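Local coordinates for protein BlEst2 (Bacillus licheniformis, PDB 6WPX) that probably hydrolyses ester bonds as a secreted lipase or esterase whose C-terminal domain has autoinhibitory effects, at residues Thr146-Tyr158 and Gln171-Met184. Sequence-based numbering, arbitrary orientation.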
# COMPACT_ATOMS: atom_id res chain seq x y z
N THR A 146 9.43 1.78 -0.67
CA THR A 146 9.20 0.38 -0.33
C THR A 146 8.28 0.29 0.87
O THR A 146 8.63 0.82 1.92
CB THR A 146 10.53 -0.36 -0.05
OG1 THR A 146 11.28 -0.43 -1.28
CG2 THR A 146 10.28 -1.78 0.52
N PRO A 147 7.16 -0.46 0.78
CA PRO A 147 6.31 -0.63 1.97
C PRO A 147 6.92 -1.66 2.94
O PRO A 147 6.39 -2.76 3.10
CB PRO A 147 4.97 -1.08 1.40
CG PRO A 147 5.33 -1.81 0.11
CD PRO A 147 6.62 -1.19 -0.39
N HIS A 148 8.02 -1.28 3.62
CA HIS A 148 8.66 -2.17 4.61
C HIS A 148 7.69 -2.56 5.74
O HIS A 148 7.87 -3.62 6.33
CB HIS A 148 9.91 -1.51 5.22
CG HIS A 148 11.02 -1.33 4.23
ND1 HIS A 148 11.72 -2.41 3.72
CD2 HIS A 148 11.51 -0.19 3.68
CE1 HIS A 148 12.64 -1.90 2.93
NE2 HIS A 148 12.55 -0.56 2.87
N HIS A 149 6.67 -1.72 6.04
CA HIS A 149 5.69 -2.03 7.09
C HIS A 149 4.33 -2.42 6.49
O HIS A 149 3.34 -2.49 7.19
CB HIS A 149 5.56 -0.89 8.14
CG HIS A 149 6.86 -0.58 8.83
ND1 HIS A 149 7.18 -1.13 10.05
CD2 HIS A 149 7.90 0.17 8.41
CE1 HIS A 149 8.38 -0.67 10.36
NE2 HIS A 149 8.86 0.11 9.40
N GLY A 150 4.31 -2.68 5.19
CA GLY A 150 3.09 -3.08 4.52
C GLY A 150 2.31 -1.95 3.87
O GLY A 150 2.58 -0.77 4.08
N SER A 151 1.32 -2.35 3.10
CA SER A 151 0.45 -1.46 2.37
C SER A 151 -0.98 -1.53 2.90
O SER A 151 -1.59 -2.62 2.90
CB SER A 151 0.48 -1.84 0.89
OG SER A 151 -0.57 -1.16 0.23
N GLN A 152 -1.53 -0.38 3.35
CA GLN A 152 -2.93 -0.30 3.81
C GLN A 152 -3.89 -0.52 2.62
O GLN A 152 -5.02 -0.95 2.81
CB GLN A 152 -3.25 1.02 4.54
CG GLN A 152 -2.43 1.22 5.85
CD GLN A 152 -1.16 2.03 5.59
OE1 GLN A 152 -0.59 2.02 4.49
NE2 GLN A 152 -0.69 2.73 6.62
N LEU A 153 -3.40 -0.28 1.40
CA LEU A 153 -4.16 -0.53 0.18
C LEU A 153 -4.23 -2.04 -0.07
O LEU A 153 -5.27 -2.53 -0.53
CB LEU A 153 -3.54 0.21 -1.00
CG LEU A 153 -3.77 1.74 -0.97
CD1 LEU A 153 -2.88 2.43 -2.01
CD2 LEU A 153 -5.27 2.07 -1.21
N ALA A 154 -3.15 -2.80 0.27
CA ALA A 154 -3.20 -4.25 0.18
C ALA A 154 -4.18 -4.76 1.25
O ALA A 154 -4.93 -5.67 0.95
CB ALA A 154 -1.81 -4.87 0.38
N ASP A 155 -4.20 -4.14 2.46
CA ASP A 155 -5.15 -4.52 3.52
C ASP A 155 -6.56 -4.34 3.01
O ASP A 155 -7.41 -5.20 3.24
CB ASP A 155 -4.98 -3.66 4.77
CG ASP A 155 -3.66 -3.86 5.45
OD1 ASP A 155 -2.93 -4.80 5.07
OD2 ASP A 155 -3.37 -3.11 6.40
N LEU A 156 -6.79 -3.22 2.30
CA LEU A 156 -8.07 -2.90 1.68
C LEU A 156 -8.46 -3.95 0.65
O LEU A 156 -9.59 -4.45 0.71
CB LEU A 156 -8.08 -1.48 1.07
CG LEU A 156 -9.33 -1.07 0.28
CD1 LEU A 156 -10.58 -0.99 1.19
CD2 LEU A 156 -9.11 0.27 -0.45
N ALA A 157 -7.55 -4.30 -0.28
CA ALA A 157 -7.77 -5.29 -1.34
C ALA A 157 -8.19 -6.67 -0.79
O ALA A 157 -8.92 -7.40 -1.46
CB ALA A 157 -6.51 -5.46 -2.17
N TYR A 158 -7.66 -7.05 0.37
CA TYR A 158 -7.94 -8.34 1.00
C TYR A 158 -9.11 -8.30 1.99
O TYR A 158 -9.42 -9.31 2.62
CB TYR A 158 -6.66 -8.87 1.67
CG TYR A 158 -5.79 -9.55 0.66
CD1 TYR A 158 -4.97 -8.82 -0.20
CD2 TYR A 158 -5.85 -10.94 0.47
CE1 TYR A 158 -4.22 -9.44 -1.20
CE2 TYR A 158 -5.11 -11.57 -0.53
CZ TYR A 158 -4.30 -10.81 -1.36
OH TYR A 158 -3.55 -11.42 -2.33
N GLN A 171 -6.21 -9.30 -8.57
CA GLN A 171 -5.23 -8.63 -7.72
C GLN A 171 -4.85 -9.48 -6.51
O GLN A 171 -3.99 -9.07 -5.73
CB GLN A 171 -5.67 -7.20 -7.32
CG GLN A 171 -6.80 -7.13 -6.30
CD GLN A 171 -7.30 -5.72 -6.10
OE1 GLN A 171 -8.36 -5.35 -6.59
NE2 GLN A 171 -6.54 -4.91 -5.39
N LYS A 172 -5.50 -10.63 -6.33
CA LYS A 172 -5.09 -11.47 -5.23
C LYS A 172 -4.10 -12.47 -5.77
O LYS A 172 -4.41 -13.29 -6.65
CB LYS A 172 -6.26 -12.14 -4.50
CG LYS A 172 -7.08 -11.17 -3.65
CD LYS A 172 -8.30 -11.87 -3.05
CE LYS A 172 -8.77 -11.15 -1.81
NZ LYS A 172 -10.12 -11.61 -1.36
N ASN A 173 -2.87 -12.31 -5.33
CA ASN A 173 -1.78 -13.19 -5.67
C ASN A 173 -0.85 -13.14 -4.47
O ASN A 173 -1.09 -12.36 -3.55
CB ASN A 173 -1.09 -12.78 -6.99
CG ASN A 173 -0.58 -11.35 -7.02
OD1 ASN A 173 0.07 -10.88 -6.11
ND2 ASN A 173 -0.83 -10.63 -8.10
N ASP A 174 0.17 -13.99 -4.47
CA ASP A 174 1.11 -14.11 -3.38
C ASP A 174 1.83 -12.80 -3.08
O ASP A 174 2.10 -12.56 -1.91
CB ASP A 174 2.13 -15.19 -3.71
CG ASP A 174 1.63 -16.62 -3.62
OD1 ASP A 174 0.46 -16.81 -3.23
OD2 ASP A 174 2.43 -17.54 -3.87
N ALA A 175 2.14 -11.98 -4.12
CA ALA A 175 2.85 -10.70 -3.95
C ALA A 175 2.03 -9.69 -3.20
O ALA A 175 2.50 -9.19 -2.19
CB ALA A 175 3.33 -10.14 -5.28
N VAL A 176 0.77 -9.43 -3.64
CA VAL A 176 -0.15 -8.48 -2.98
C VAL A 176 -0.46 -8.94 -1.55
O VAL A 176 -0.47 -8.12 -0.63
CB VAL A 176 -1.44 -8.21 -3.82
CG1 VAL A 176 -2.31 -7.13 -3.15
CG2 VAL A 176 -1.09 -7.78 -5.25
N TYR A 177 -0.71 -10.24 -1.37
CA TYR A 177 -0.97 -10.89 -0.08
C TYR A 177 0.16 -10.59 0.89
O TYR A 177 -0.11 -10.31 2.05
CB TYR A 177 -1.03 -12.40 -0.29
CG TYR A 177 -1.40 -13.20 0.93
CD1 TYR A 177 -0.43 -13.73 1.77
CD2 TYR A 177 -2.73 -13.52 1.19
CE1 TYR A 177 -0.77 -14.53 2.86
CE2 TYR A 177 -3.09 -14.30 2.28
CZ TYR A 177 -2.11 -14.82 3.10
OH TYR A 177 -2.52 -15.61 4.14
N SER A 178 1.43 -10.72 0.42
CA SER A 178 2.62 -10.51 1.27
C SER A 178 2.79 -9.05 1.67
O SER A 178 3.57 -8.77 2.57
CB SER A 178 3.88 -11.04 0.60
OG SER A 178 4.33 -10.22 -0.46
N LEU A 179 2.06 -8.12 1.02
CA LEU A 179 2.11 -6.69 1.30
C LEU A 179 1.13 -6.23 2.40
O LEU A 179 1.21 -5.07 2.82
CB LEU A 179 1.92 -5.87 0.01
CG LEU A 179 3.05 -6.01 -1.03
CD1 LEU A 179 2.67 -5.30 -2.30
CD2 LEU A 179 4.36 -5.46 -0.50
N GLN A 180 0.23 -7.11 2.86
CA GLN A 180 -0.69 -6.76 3.96
C GLN A 180 0.14 -6.35 5.18
O GLN A 180 1.20 -6.93 5.42
CB GLN A 180 -1.60 -7.94 4.32
CG GLN A 180 -2.59 -8.25 3.22
CD GLN A 180 -3.34 -9.52 3.49
OE1 GLN A 180 -4.46 -9.52 4.03
NE2 GLN A 180 -2.75 -10.65 3.09
N THR A 181 -0.33 -5.35 5.92
CA THR A 181 0.43 -4.82 7.07
C THR A 181 0.61 -5.85 8.18
O THR A 181 1.63 -5.83 8.87
CB THR A 181 -0.16 -3.50 7.60
OG1 THR A 181 -1.50 -3.73 8.01
CG2 THR A 181 -0.11 -2.39 6.58
N GLY A 182 -0.36 -6.75 8.34
CA GLY A 182 -0.25 -7.80 9.35
C GLY A 182 0.88 -8.75 8.99
O GLY A 182 1.67 -9.13 9.85
N PHE A 183 0.94 -9.15 7.70
CA PHE A 183 1.97 -10.06 7.16
C PHE A 183 3.33 -9.36 7.24
O PHE A 183 4.31 -9.98 7.66
CB PHE A 183 1.66 -10.37 5.69
CG PHE A 183 2.42 -11.54 5.11
CD1 PHE A 183 3.70 -11.37 4.61
CD2 PHE A 183 1.86 -12.82 5.10
CE1 PHE A 183 4.41 -12.46 4.07
CE2 PHE A 183 2.56 -13.90 4.55
CZ PHE A 183 3.83 -13.71 4.03
N MET A 184 3.40 -8.08 6.86
CA MET A 184 4.65 -7.35 6.94
C MET A 184 5.10 -7.12 8.37
O MET A 184 6.29 -7.11 8.60
CB MET A 184 4.61 -6.05 6.12
CG MET A 184 4.66 -6.30 4.60
SD MET A 184 6.07 -7.29 4.05
CE MET A 184 7.45 -6.30 4.62
O HOH W 1 3.60 -4.00 9.26
O HOH W 2 -10.97 -8.99 -0.68
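The ring of Y158 stands between K172 and Q180. On one face lies the extended K172 chain, whose CG sits 4.0 Å from the Y158 ring centroid in a CH-pi contact; on the opposite face the Q180 amide stacks, its plane turned 24° from the ring. Y177 adds its edge to the Q180 side, an offset edge-to-face pair with planes at 77°, while V176 CG1 meets the Y158 rim 3.6 Å from CE1. The phenol reaches the start of helix 174-178, where N173 N gives Y158 OH a weak bond. Q180 is kept from turning by a nearly straight bond from its NE2 to Y177 O, lying in both the amide and the carbonyl plane. An alanine in place of Y158 would probably open a gap between K172 and Q180 and leave the Y177 edge without its aromatic partner.

Next along, the D155 carboxylate grips T181, the first residue of helix 181-191, with both oxygens: OD1 accepts from T181 N at 2.8 Å and OD2 from T181 OG1 at 2.5 Å, both through syn lone pairs. T181 has OG1 between its backbone N and carbonyl carbon (chi1 60°), which aims the hydroxyl at D155 and turns CG2 over the G150 backbone. There S151 N bonds L179 O at 2.7 Å, and M184 CB lies 3.5 Å from G150 N. S470, from strand 462-473, bonds G182 N and weakly D155 OD1. This buried contact packs the loop after strand 138-144 and helix 152-157, in what is consistent with an alpha/beta-hydrolase core, against helix 174-178 and the start of helix 181-191, beside the C-terminal beta domain.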